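Local coordinates for protein GH127 beta-L-arabinofuranoside (Geobacillus stearothermophilus, PDB 4QK0) that probably hydrolyses beta-L-arabinofuranosidic bonds, releasing L-arabinose from its glycosides as a member of glycoside hydrolase family 127, at residues N120-T124 against I125-G129; I218-R221 against G222-P225; I254-R257 against E258-Q261; Y271-T274 against A275-G278; Y559-E563 against V564-P568. All coordinates share one frame; numbering follows the deposited sequence.

In the fold
Contacts 2, 3 and 4 form one neighbourhood of the catalytic domain, and contacts 1 and 5 lie well away from it. Contact 2 ends helix 208-220, and D219 OD1 holds R257 NH1 of contact 3 in a salt bridge of 2.9 Å; the centres of the two are about 10 Å apart. Contact 4, on the buried helix 266-283, receives both: R221 CD lies 3.6 Å from M272 SE, and V256 CB 3.8 Å from M276 SE. Contact 1 stands apart in the same domain, its nearest atoms about 15 Å from contacts 2 and 4. Contact 5 belongs to the C-terminal domain, its centre about 38 Å from that of contact 4.

Contact 1: residues N120-T124 against I125-G129; sequences NTYYT and IKEPG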
loop_
_atom_site.group_PDB
_atom_site.type_symbol
_atom_site.label_atom_id
_atom_site.label_comp_id
_atom_site.label_asym_id
_atom_site.label_seq_id
_atom_site.Cartn_x
_atom_site.Cartn_y
_atom_site.Cartn_z
ATOM N N ASN A 120 -34.922 6.002 17.892
ATOM C CA ASN A 120 -34.054 5.347 16.896
ATOM C C ASN A 120 -34.925 4.806 15.790
ATOM O O ASN A 120 -35.754 3.923 16.038
ATOM C CB ASN A 120 -33.245 4.229 17.539
ATOM C CG ASN A 120 -32.248 3.600 16.576
ATOM O OD1 ASN A 120 -32.615 2.839 15.689
ATOM N ND2 ASN A 120 -30.982 3.919 16.757
ATOM N N THR A 121 -34.746 5.337 14.584
ATOM C CA THR A 121 -35.625 4.960 13.482
ATOM C C THR A 121 -35.442 3.528 13.041
ATOM O O THR A 121 -36.425 2.801 12.844
ATOM C CB THR A 121 -35.492 5.902 12.295
ATOM O OG1 THR A 121 -34.143 5.880 11.826
ATOM C CG2 THR A 121 -35.873 7.304 12.697
ATOM N N TYR A 122 -34.199 3.062 12.984
ATOM C CA TYR A 122 -33.934 1.717 12.527
ATOM C C TYR A 122 -34.595 0.664 13.381
ATOM O O TYR A 122 -35.207 -0.281 12.873
ATOM C CB TYR A 122 -32.433 1.499 12.507
ATOM C CG TYR A 122 -31.995 0.115 12.055
ATOM C CD1 TYR A 122 -31.835 -0.895 12.969
ATOM C CD2 TYR A 122 -31.716 -0.161 10.706
ATOM C CE1 TYR A 122 -31.442 -2.171 12.567
ATOM C CE2 TYR A 122 -31.308 -1.421 10.290
ATOM C CZ TYR A 122 -31.179 -2.422 11.232
ATOM O OH TYR A 122 -30.839 -3.684 10.865
ATOM N N TYR A 123 -34.478 0.810 14.699
ATOM C CA TYR A 123 -35.136 -0.142 15.641
ATOM C C TYR A 123 -36.586 0.175 15.979
ATOM O O TYR A 123 -37.175 -0.475 16.788
ATOM C CB TYR A 123 -34.331 -0.225 16.916
ATOM C CG TYR A 123 -33.091 -1.052 16.747
ATOM C CD1 TYR A 123 -33.174 -2.423 16.571
ATOM C CD2 TYR A 123 -31.841 -0.453 16.717
ATOM C CE1 TYR A 123 -32.025 -3.187 16.424
ATOM C CE2 TYR A 123 -30.703 -1.187 16.581
ATOM C CZ TYR A 123 -30.798 -2.538 16.406
ATOM O OH TYR A 123 -29.640 -3.253 16.294
ATOM N N THR A 124 -37.125 1.224 15.413
ATOM C CA THR A 124 -38.562 1.471 15.496
ATOM C C THR A 124 -39.266 0.953 14.255
ATOM O O THR A 124 -40.285 0.340 14.380
ATOM C CB THR A 124 -38.875 2.956 15.637
ATOM O OG1 THR A 124 -38.267 3.453 16.854
ATOM C CG2 THR A 124 -40.378 3.173 15.664
ATOM N N ILE A 125 -38.657 1.093 13.087
ATOM C CA ILE A 125 -39.295 0.700 11.829
ATOM C C ILE A 125 -38.828 -0.651 11.308
ATOM O O ILE A 125 -39.623 -1.538 11.037
ATOM C CB ILE A 125 -38.917 1.676 10.749
ATOM C CG1 ILE A 125 -39.495 3.035 11.041
ATOM C CG2 ILE A 125 -39.356 1.153 9.400
ATOM C CD1 ILE A 125 -38.782 4.108 10.266
ATOM N N LYS A 126 -37.528 -0.821 11.193
ATOM C CA LYS A 126 -36.999 -2.025 10.567
ATOM C C LYS A 126 -36.855 -3.250 11.457
ATOM O O LYS A 126 -37.109 -4.340 10.983
ATOM C CB LYS A 126 -35.661 -1.754 9.936
ATOM C CG LYS A 126 -35.159 -2.950 9.123
ATOM C CD LYS A 126 -34.328 -2.476 7.967
ATOM C CE LYS A 126 -33.662 -3.633 7.277
ATOM N NZ LYS A 126 -32.694 -3.033 6.321
ATOM N N GLU A 127 -36.392 -3.091 12.700
ATOM C CA GLU A 127 -36.255 -4.229 13.597
ATOM C C GLU A 127 -36.857 -3.896 14.913
ATOM O O GLU A 127 -36.169 -3.917 15.911
ATOM C CB GLU A 127 -34.797 -4.606 13.786
ATOM C CG GLU A 127 -34.096 -4.797 12.475
ATOM C CD GLU A 127 -33.976 -6.250 12.086
ATOM O OE1 GLU A 127 -34.407 -6.533 10.946
ATOM O OE2 GLU A 127 -33.542 -7.117 12.892
ATOM N N PRO A 128 -38.156 -3.564 14.910
ATOM C CA PRO A 128 -38.852 -3.347 16.165
ATOM C C PRO A 128 -38.533 -4.445 17.149
ATOM O O PRO A 128 -38.408 -5.618 16.762
ATOM C CB PRO A 128 -40.351 -3.441 15.794
ATOM C CG PRO A 128 -40.412 -3.305 14.310
ATOM C CD PRO A 128 -39.072 -3.679 13.762
ATOM N N GLY A 129 -38.390 -4.067 18.406
ATOM C CA GLY A 129 -38.114 -5.031 19.473
ATOM C C GLY A 129 -36.694 -5.576 19.561
ATOM O O GLY A 129 -36.341 -6.197 20.559
HETATM O O HOH W 1 -36.690 -1.751 19.689
#
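The ring of Y122 and the side chain of E127 run side by side in the same direction, and E127 CG touches CE1 of that ring at 3.7 Å. The tyrosine plane and the carboxylate plane are turned only 30° from each other. K126 sends its CB over one face of the same ring, offset toward the rim, and the lysine then crosses obliquely until its CD lies 4.0 Å from Y122 CE2. A tyrosine suits this partly exposed place, since it offers a wide apolar surface to the methylenes of two charged chains. With chi1 at 179°, CG of Y122 stands anti to its backbone N, and CD1 of the ring comes to lie over the centre of the Y123 ring. Against Y123, E127 uses its backbone too: E127 O sits in the plane of that ring at its edge, 3.4 Å from CD1. The contact spans the short helix 122-126 and the residue after it; the helix contains a wider pi-type turn, Y122 O accepting from both K126 N and E127 N. Ahead of the helix, N120 makes a capping bond, its OD1 accepting Y123 N at 2.9 Å in a nearly straight line, while T124 OG1 gives a hydrogen bond of 2.7 Å to N120 O. Outside, F69 meets the Y122 ring edge-to-face, and N138 binds the hydroxyl of Y123.

Contact 2: residues I218-R221 against G222-P225; sequences IDQR and GQQP
Q223 folds its side chain back over the end of the helix it has just left, laying CG 3.2 Å from Q220 O. Two bends do this: chi1 of -62° sets CG beside the backbone N, and chi2 of -57° then curls the chain toward D219, so that CG also stands 3.7 Å from D219 O. The Q220 side chain crosses that of Q223 at about a right angle; its NE2 lies 4.1 Å from Q223 CB, and its OE1 is taken by R180. R221 behaves quite differently. Its chain is extended from CG to NE and leaves the turn altogether, carrying the guanidinium to the carbonyl oxygens of H250 and D189, a task for which a long, multiply donating residue is well suited. Between these chains the backbone makes a type II beta turn from Q220 to Q223, closed by Q223 N on Q220 O at 3.2 Å. G222 fills the turn position where any CB would run into R221 O. An alanine in place of Q223 would take away CG and the amide, and would probably leave Q220 O less shielded and P255 without the packing of that side chain. Helix-end carbonyls lack the next turn of N-H groups; here the turn bond gives Q220 O a polar partner, while the CH2 groups of Q223 only shield it.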
loop_
_atom_site.group_PDB
_atom_site.type_symbol
_atom_site.label_atom_id
_atom_site.label_comp_id
_atom_site.label_asym_id
_atom_site.label_seq_id
_atom_site.Cartn_x
_atom_site.Cartn_y
_atom_site.Cartn_z
ATOM N N ILE A 218 -16.934 4.484 29.952
ATOM C CA ILE A 218 -15.489 4.489 29.874
ATOM C C ILE A 218 -14.835 3.425 30.764
ATOM O O ILE A 218 -13.946 2.708 30.300
ATOM C CB ILE A 218 -14.948 5.903 30.196
ATOM C CG1 ILE A 218 -15.345 6.897 29.098
ATOM C CG2 ILE A 218 -13.452 5.903 30.402
ATOM C CD1 ILE A 218 -14.800 6.585 27.721
ATOM N N ASP A 219 -15.279 3.290 32.013
ATOM C CA ASP A 219 -14.658 2.297 32.911
ATOM C C ASP A 219 -15.000 0.892 32.544
ATOM O O ASP A 219 -14.226 -0.002 32.830
ATOM C CB ASP A 219 -15.003 2.527 34.412
ATOM C CG ASP A 219 -14.448 3.822 34.931
ATOM O OD1 ASP A 219 -13.409 4.322 34.390
ATOM O OD2 ASP A 219 -15.047 4.350 35.901
ATOM N N GLN A 220 -16.119 0.687 31.874
ATOM C CA GLN A 220 -16.526 -0.676 31.546
ATOM C C GLN A 220 -15.871 -1.246 30.272
ATOM O O GLN A 220 -15.743 -2.457 30.114
ATOM C CB GLN A 220 -18.017 -0.728 31.338
ATOM C CG GLN A 220 -18.553 -2.137 31.352
ATOM C CD GLN A 220 -18.379 -2.837 32.704
ATOM O OE1 GLN A 220 -18.316 -2.210 33.745
ATOM N NE2 GLN A 220 -18.321 -4.145 32.669
ATOM N N ARG A 221 -15.459 -0.354 29.378
ATOM C CA ARG A 221 -14.870 -0.738 28.098
ATOM C C ARG A 221 -13.642 -1.577 28.285
ATOM O O ARG A 221 -12.717 -1.223 29.037
ATOM C CB ARG A 221 -14.531 0.486 27.261
ATOM C CG ARG A 221 -14.541 0.216 25.790
ATOM C CD ARG A 221 -14.131 1.440 24.990
ATOM N NE ARG A 221 -14.440 1.215 23.573
ATOM C CZ ARG A 221 -15.655 1.333 23.029
ATOM N NH1 ARG A 221 -16.696 1.667 23.790
ATOM N NH2 ARG A 221 -15.839 1.112 21.726
ATOM N N GLY A 222 -13.631 -2.699 27.584
ATOM C CA GLY A 222 -12.458 -3.562 27.577
ATOM C C GLY A 222 -12.369 -4.518 28.747
ATOM O O GLY A 222 -11.455 -5.316 28.804
ATOM N N GLN A 223 -13.353 -4.479 29.644
ATOM C CA GLN A 223 -13.386 -5.429 30.744
ATOM C C GLN A 223 -13.740 -6.831 30.251
ATOM O O GLN A 223 -14.537 -7.007 29.333
ATOM C CB GLN A 223 -14.399 -5.022 31.836
ATOM C CG GLN A 223 -14.135 -3.701 32.534
ATOM C CD GLN A 223 -12.768 -3.544 33.234
ATOM O OE1 GLN A 223 -12.281 -2.408 33.424
ATOM N NE2 GLN A 223 -12.161 -4.653 33.659
ATOM N N GLN A 224 -13.155 -7.825 30.900
ATOM C CA GLN A 224 -13.465 -9.225 30.651
ATOM C C GLN A 224 -14.548 -9.639 31.633
ATOM O O GLN A 224 -14.587 -9.136 32.736
ATOM C CB GLN A 224 -12.230 -10.101 30.866
ATOM C CG GLN A 224 -11.017 -9.708 30.036
ATOM C CD GLN A 224 -10.970 -10.361 28.670
ATOM O OE1 GLN A 224 -11.829 -11.153 28.298
ATOM N NE2 GLN A 224 -9.938 -10.030 27.910
ATOM N N PRO A 225 -15.413 -10.587 31.253
ATOM C CA PRO A 225 -15.513 -11.210 29.912
ATOM C C PRO A 225 -16.061 -10.145 28.965
ATOM O O PRO A 225 -16.839 -9.278 29.382
ATOM C CB PRO A 225 -16.502 -12.352 30.133
ATOM C CG PRO A 225 -17.361 -11.884 31.274
ATOM C CD PRO A 225 -16.517 -11.005 32.143
#

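Contact 3: residues I254-R257 against E258-Q261; sequences IPVR and EQKQ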
loop_
_atom_site.group_PDB
_atom_site.type_symbol
_atom_site.label_atom_id
_atom_site.label_comp_id
_atom_site.label_asym_id
_atom_site.label_seq_id
_atom_site.Cartn_x
_atom_site.Cartn_y
_atom_site.Cartn_z
ATOM N N ILE A 254 -8.657 -3.848 25.943
ATOM C CA ILE A 254 -8.252 -3.782 27.341
ATOM C C ILE A 254 -8.785 -2.480 27.930
ATOM O O ILE A 254 -9.134 -1.578 27.204
ATOM C CB ILE A 254 -6.702 -3.763 27.498
ATOM C CG1 ILE A 254 -6.102 -2.518 26.814
ATOM C CG2 ILE A 254 -6.086 -5.034 26.962
ATOM C CD1 ILE A 254 -4.578 -2.548 26.680
ATOM N N PRO A 255 -8.790 -2.361 29.256
ATOM C CA PRO A 255 -9.357 -1.180 29.826
ATOM C C PRO A 255 -8.592 0.065 29.446
ATOM O O PRO A 255 -7.391 0.007 29.216
ATOM C CB PRO A 255 -9.310 -1.472 31.349
ATOM C CG PRO A 255 -9.378 -2.978 31.452
ATOM C CD PRO A 255 -8.546 -3.423 30.262
ATOM N N VAL A 256 -9.281 1.201 29.431
ATOM C CA VAL A 256 -8.691 2.387 28.849
ATOM C C VAL A 256 -7.415 2.838 29.552
ATOM O O VAL A 256 -6.500 3.281 28.872
ATOM C CB VAL A 256 -9.642 3.566 28.747
ATOM C CG1 VAL A 256 -10.844 3.167 27.901
ATOM C CG2 VAL A 256 -10.077 4.049 30.118
ATOM N N ARG A 257 -7.329 2.657 30.876
ATOM C CA ARG A 257 -6.138 3.046 31.613
ATOM C C ARG A 257 -4.935 2.164 31.283
ATOM O O ARG A 257 -3.823 2.573 31.507
ATOM C CB ARG A 257 -6.375 3.089 33.145
ATOM C CG ARG A 257 -7.359 4.160 33.597
ATOM C CD ARG A 257 -7.876 3.921 35.005
ATOM N NE ARG A 257 -8.900 4.891 35.420
ATOM C CZ ARG A 257 -10.174 4.804 35.096
ATOM N NH1 ARG A 257 -10.598 3.842 34.273
ATOM N NH2 ARG A 257 -11.044 5.712 35.531
ATOM N N GLU A 258 -5.137 0.992 30.717
ATOM C CA GLU A 258 -4.000 0.184 30.302
ATOM C C GLU A 258 -3.600 0.413 28.824
ATOM O O GLU A 258 -2.645 -0.185 28.352
ATOM C CB GLU A 258 -4.336 -1.280 30.494
ATOM C CG GLU A 258 -4.596 -1.576 31.953
ATOM C CD GLU A 258 -5.213 -2.952 32.203
ATOM O OE1 GLU A 258 -6.031 -3.016 33.146
ATOM O OE2 GLU A 258 -4.914 -3.957 31.495
ATOM N N GLN A 259 -4.349 1.247 28.100
ATOM C CA GLN A 259 -4.020 1.600 26.707
ATOM C C GLN A 259 -2.929 2.660 26.689
ATOM O O GLN A 259 -3.134 3.826 27.081
ATOM C CB GLN A 259 -5.285 2.045 25.931
ATOM C CG GLN A 259 -6.252 0.905 25.766
ATOM C CD GLN A 259 -7.483 1.261 24.951
ATOM O OE1 GLN A 259 -7.436 2.111 24.036
ATOM N NE2 GLN A 259 -8.614 0.638 25.298
ATOM N N LYS A 260 -1.752 2.243 26.239
ATOM C CA LYS A 260 -0.611 3.128 26.156
ATOM C C LYS A 260 -0.239 3.543 24.741
ATOM O O LYS A 260 0.582 4.454 24.572
ATOM C CB LYS A 260 0.588 2.458 26.823
ATOM C CG LYS A 260 0.362 2.223 28.312
ATOM C CD LYS A 260 1.603 1.683 29.003
ATOM C CE LYS A 260 1.254 1.046 30.345
ATOM N NZ LYS A 260 0.294 1.884 31.123
ATOM N N GLN A 261 -0.831 2.866 23.752
ATOM C CA GLN A 261 -0.740 3.261 22.341
ATOM C C GLN A 261 -2.092 3.450 21.747
ATOM O O GLN A 261 -3.031 2.712 22.045
ATOM C CB GLN A 261 -0.044 2.199 21.465
ATOM C CG GLN A 261 1.444 2.060 21.709
ATOM C CD GLN A 261 1.701 1.187 22.910
ATOM O OE1 GLN A 261 0.969 0.237 23.146
ATOM N NE2 GLN A 261 2.743 1.493 23.661
HETATM O O HOH W 2 -2.164 4.728 29.943
#
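Q259 reaches back to I254 and binds it in two ways: its NE2 donates to I254 O at 3.0 Å, and its CG packs 3.6 Å from I254 CG1. Beyond CG the glutamine chain is extended (chi2 -177°), which carries the amide back to that oxygen. The bond is fairly straight, 161° at the hydrogen, with the oxygen almost in the amide plane. Beside this, I254 CD1 touches E258 O at 3.5 Å, while the carboxylate of E258 runs alongside the ring of P255, its OE1 3.8 Å from P255 CG. The methylenes of the proline suit such a place, giving the extended glutamate chain an apolar flank. The next shell is backbone. E258 N bonds to P255 O at 2.9 Å and Q259 N to V256 O at 3.1 Å, and a water donates to both R257 O and Q259 O. With an alanine at Q259, I254 O would probably lose its side-chain donor, and Q251 O the bond from NE2. Farther out, R257 anchors the turn with salt bridges to D285 and D219 and a hydrogen bond from NE to S287, a guanidinium having enough donors for all three. V256 packs on helices 208-220, 266-283 and 286-302 (I218, M272, M276, L288). The arrangement is a short 3-10 turn, with its i to i+3 bonds, in the loop between helix 227-234 and strand 264-265.

Contact 4: residues Y271-T274 against A275-G278; sequences YMYT and AMAG
Chi1 of -68° puts CG of M276 anti to its carbonyl carbon, and the chain then runs beside Y273, in the same direction, and bends at chi3 (54°). M272 starts the other way, with CG anti to its backbone N (chi1 -172°), and its bent end comes against M276, CE lying 4.0 Å from M276 SE. Both methionines are selenomethionine in this crystal. Selenium of M276 meets the Y273 ring at its edge, 5.4 Å from the centroid and 4.0 Å from CD1, a Met-aromatic contact. Lower down, M276 CG rests 3.3 Å from M272 O, the same oxygen that accepts M276 N at 2.9 Å. Flexible methionine chains, here with selenium in place of sulfur, suit this buried face because they can bend to fit a rigid ring. On other sides smaller residues serve: A277 touches R346 of helix 334-350, A275 touches E195, and T274 disposes of its hydroxyl by bonding to L270 O one turn back. The pattern is a regular alpha-helix, A277 N to Y273 O and G278 N to T274 O continuing it, packed on several sides by other helices, consistent with the (alpha/alpha)6 barrel known for the catalytic domain of family 127.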
loop_
_atom_site.group_PDB
_atom_site.type_symbol
_atom_site.label_atom_id
_atom_site.label_comp_id
_atom_site.label_asym_id
_atom_site.label_seq_id
_atom_site.Cartn_x
_atom_site.Cartn_y
_atom_site.Cartn_z
ATOM N N TYR A 271 -12.584 10.161 19.799
ATOM C CA TYR A 271 -13.789 10.439 20.550
ATOM C C TYR A 271 -13.699 9.856 21.974
ATOM O O TYR A 271 -14.145 10.465 22.939
ATOM C CB TYR A 271 -15.025 9.876 19.855
ATOM C CG TYR A 271 -15.569 10.648 18.700
ATOM C CD1 TYR A 271 -14.940 11.778 18.198
ATOM C CD2 TYR A 271 -16.771 10.248 18.090
ATOM C CE1 TYR A 271 -15.465 12.493 17.101
ATOM C CE2 TYR A 271 -17.275 10.943 16.981
ATOM C CZ TYR A 271 -16.620 12.055 16.489
ATOM O OH TYR A 271 -17.126 12.762 15.405
HETATM N N MSE A 272 -13.111 8.683 22.089
HETATM C CA MSE A 272 -12.926 8.056 23.376
HETATM C C MSE A 272 -11.970 8.872 24.195
HETATM O O MSE A 272 -12.247 9.169 25.358
HETATM C CB MSE A 272 -12.420 6.636 23.295
HETATM C CG MSE A 272 -12.421 5.920 24.659
HETATM SE SE MSE A 272 -11.740 4.097 24.483
HETATM C CE MSE A 272 -9.912 4.666 24.077
ATOM N N TYR A 273 -10.869 9.291 23.607
ATOM C CA TYR A 273 -9.912 10.070 24.354
ATOM C C TYR A 273 -10.504 11.363 24.790
ATOM O O TYR A 273 -10.126 11.921 25.836
ATOM C CB TYR A 273 -8.629 10.335 23.575
ATOM C CG TYR A 273 -7.947 9.079 22.978
ATOM C CD1 TYR A 273 -8.093 7.827 23.531
ATOM C CD2 TYR A 273 -7.156 9.201 21.840
ATOM C CE1 TYR A 273 -7.457 6.720 22.987
ATOM C CE2 TYR A 273 -6.515 8.093 21.296
ATOM C CZ TYR A 273 -6.681 6.860 21.859
ATOM O OH TYR A 273 -6.034 5.797 21.283
ATOM N N THR A 274 -11.342 11.930 23.951
ATOM C CA THR A 274 -11.908 13.223 24.256
ATOM C C THR A 274 -12.795 13.076 25.563
ATOM O O THR A 274 -12.701 13.880 26.458
ATOM C CB THR A 274 -12.746 13.701 23.097
ATOM O OG1 THR A 274 -11.913 14.011 21.966
ATOM C CG2 THR A 274 -13.575 14.943 23.463
ATOM N N ALA A 275 -13.563 12.002 25.649
ATOM C CA ALA A 275 -14.339 11.691 26.822
ATOM C C ALA A 275 -13.427 11.437 28.061
ATOM O O ALA A 275 -13.671 11.964 29.139
ATOM C CB ALA A 275 -15.257 10.527 26.587
HETATM N N MSE A 276 -12.373 10.671 27.867
HETATM C CA MSE A 276 -11.470 10.376 28.953
HETATM C C MSE A 276 -10.882 11.630 29.534
HETATM O O MSE A 276 -10.785 11.742 30.750
HETATM C CB MSE A 276 -10.343 9.462 28.506
HETATM C CG MSE A 276 -10.890 8.075 28.168
HETATM SE SE MSE A 276 -9.451 7.070 27.264
HETATM C CE MSE A 276 -7.915 7.175 28.466
ATOM N N ALA A 277 -10.497 12.581 28.690
ATOM C CA ALA A 277 -9.889 13.821 29.158
ATOM C C ALA A 277 -10.874 14.714 29.915
ATOM O O ALA A 277 -10.520 15.310 30.928
ATOM C CB ALA A 277 -9.303 14.586 28.009
ATOM N N GLY A 278 -12.098 14.800 29.404
ATOM C CA GLY A 278 -13.195 15.491 30.087
ATOM C C GLY A 278 -13.493 14.883 31.465
ATOM O O GLY A 278 -13.641 15.614 32.410
#

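Contact 5: residues Y559-E563 against V564-P568; sequences YCLEE and VDNGP
The chain passes at E562 straight from a strand into one short helical turn, and E562 O, at the N-cap position, receives D565 N at 3.1 Å and N566 ND2 at 3.0 Å from opposite faces of its carbonyl plane. N566 therefore grips its own turn, its amide reaching back to the start of it, and ND2 gives a further bond to R626 O; an asparagine is short enough to make this return and has two N-H groups to offer. The oxygen of E563 is held twice as well, by N566 N and by G567 N, 2.8 Å away. G567 takes a positive phi of 87°, where a CB would be jammed against the carbonyl of N566, so glycine is called for. E563 stretches out with CG anti to its backbone N (chi1 179°), lying across the end of the turn: its CG is 3.6 Å from G567 C, its OE2 comes 3.8 Å from P568 CB, and its OE1 accepts from E640 N. V564 sets CG1 alongside E562 CB at 3.9 Å. The carboxylates of E562 and D565 share R636 as a salt-bridge partner, which probably eases their like charges; E562 OE2 also accepts from C634 N, D565 OD1 meets R626, and a water joins D565 OD2 to E562 N. In the C-terminal domain the turn 563-566 follows directly on strand 557-562, which pairs with strands 549-554, 620-629 and 641-647; L561 rests on A627 and N566 on F625 of strand 620-629.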
loop_
_atom_site.group_PDB
_atom_site.type_symbol
_atom_site.label_atom_id
_atom_site.label_comp_id
_atom_site.label_asym_id
_atom_site.label_seq_id
_atom_site.Cartn_x
_atom_site.Cartn_y
_atom_site.Cartn_z
ATOM N N TYR A 559 2.768 23.721 3.793
ATOM C CA TYR A 559 2.714 23.959 2.358
ATOM C C TYR A 559 2.825 22.643 1.548
ATOM O O TYR A 559 3.216 21.628 2.070
ATOM C CB TYR A 559 3.846 24.951 2.008
ATOM C CG TYR A 559 3.364 26.345 2.247
ATOM C CD1 TYR A 559 3.188 26.838 3.525
ATOM C CD2 TYR A 559 2.985 27.136 1.173
ATOM C CE1 TYR A 559 2.632 28.106 3.750
ATOM C CE2 TYR A 559 2.514 28.407 1.365
ATOM C CZ TYR A 559 2.299 28.886 2.661
ATOM O OH TYR A 559 1.754 30.135 2.825
ATOM N N CYS A 560 2.458 22.708 0.272
ATOM C CA CYS A 560 2.568 21.574 -0.657
ATOM C C CYS A 560 2.902 22.077 -2.038
ATOM O O CYS A 560 2.787 23.309 -2.311
ATOM C CB CYS A 560 1.314 20.788 -0.698
ATOM S SG CYS A 560 -0.061 21.543 -1.549
ATOM N N LEU A 561 3.400 21.167 -2.886
ATOM C CA LEU A 561 3.635 21.495 -4.309
ATOM C C LEU A 561 2.612 20.786 -5.133
ATOM O O LEU A 561 2.289 19.616 -4.865
ATOM C CB LEU A 561 4.991 21.068 -4.787
ATOM C CG LEU A 561 6.225 21.425 -4.005
ATOM C CD1 LEU A 561 7.500 21.100 -4.790
ATOM C CD2 LEU A 561 6.224 22.869 -3.691
ATOM N N GLU A 562 2.011 21.515 -6.075
ATOM C CA GLU A 562 1.039 20.950 -7.027
ATOM C C GLU A 562 1.551 20.973 -8.498
ATOM O O GLU A 562 2.320 21.857 -8.910
ATOM C CB GLU A 562 -0.273 21.717 -6.970
ATOM C CG GLU A 562 -1.118 21.512 -5.700
ATOM C CD GLU A 562 -2.580 21.904 -5.931
ATOM O OE1 GLU A 562 -2.825 23.095 -5.971
ATOM O OE2 GLU A 562 -3.448 21.033 -6.140
ATOM N N GLU A 563 1.105 19.995 -9.254
ATOM C CA GLU A 563 1.473 19.857 -10.659
ATOM C C GLU A 563 1.109 21.121 -11.438
ATOM O O GLU A 563 1.876 21.599 -12.267
ATOM C CB GLU A 563 0.740 18.667 -11.241
ATOM C CG GLU A 563 0.993 18.409 -12.714
ATOM C CD GLU A 563 0.408 17.074 -13.218
ATOM O OE1 GLU A 563 -0.000 16.161 -12.453
ATOM O OE2 GLU A 563 0.323 16.946 -14.443
ATOM N N VAL A 564 -0.071 21.672 -11.152
ATOM C CA VAL A 564 -0.543 22.846 -11.886
ATOM C C VAL A 564 0.499 23.964 -11.865
ATOM O O VAL A 564 0.631 24.675 -12.834
ATOM C CB VAL A 564 -1.915 23.332 -11.369
ATOM C CG1 VAL A 564 -1.796 23.832 -9.922
ATOM C CG2 VAL A 564 -2.489 24.439 -12.247
ATOM N N ASP A 565 1.283 24.089 -10.790
ATOM C CA ASP A 565 2.300 25.124 -10.684
ATOM C C ASP A 565 3.688 24.659 -11.079
ATOM O O ASP A 565 4.529 25.479 -11.341
ATOM C CB ASP A 565 2.432 25.648 -9.222
ATOM C CG ASP A 565 1.167 26.345 -8.695
ATOM O OD1 ASP A 565 0.603 27.157 -9.435
ATOM O OD2 ASP A 565 0.732 26.104 -7.545
ATOM N N ASN A 566 3.985 23.369 -11.006
ATOM C CA ASN A 566 5.373 22.907 -11.043
ATOM C C ASN A 566 5.633 21.794 -12.087
ATOM O O ASN A 566 6.735 21.291 -12.230
ATOM C CB ASN A 566 5.762 22.330 -9.652
ATOM C CG ASN A 566 5.740 23.369 -8.534
ATOM O OD1 ASN A 566 6.673 24.135 -8.374
ATOM N ND2 ASN A 566 4.697 23.317 -7.684
ATOM N N GLY A 567 4.612 21.352 -12.767
ATOM C CA GLY A 567 4.760 20.237 -13.680
ATOM C C GLY A 567 4.590 18.879 -13.029
ATOM O O GLY A 567 4.554 18.754 -11.795
ATOM N N PRO A 568 4.505 17.845 -13.867
ATOM C CA PRO A 568 4.358 16.510 -13.320
ATOM C C PRO A 568 5.639 15.946 -12.750
ATOM O O PRO A 568 6.697 16.590 -12.758
ATOM C CB PRO A 568 3.866 15.694 -14.536
ATOM C CG PRO A 568 4.371 16.434 -15.733
ATOM C CD PRO A 568 4.734 17.829 -15.332
HETATM O O HOH W 3 2.124 24.412 -5.905
#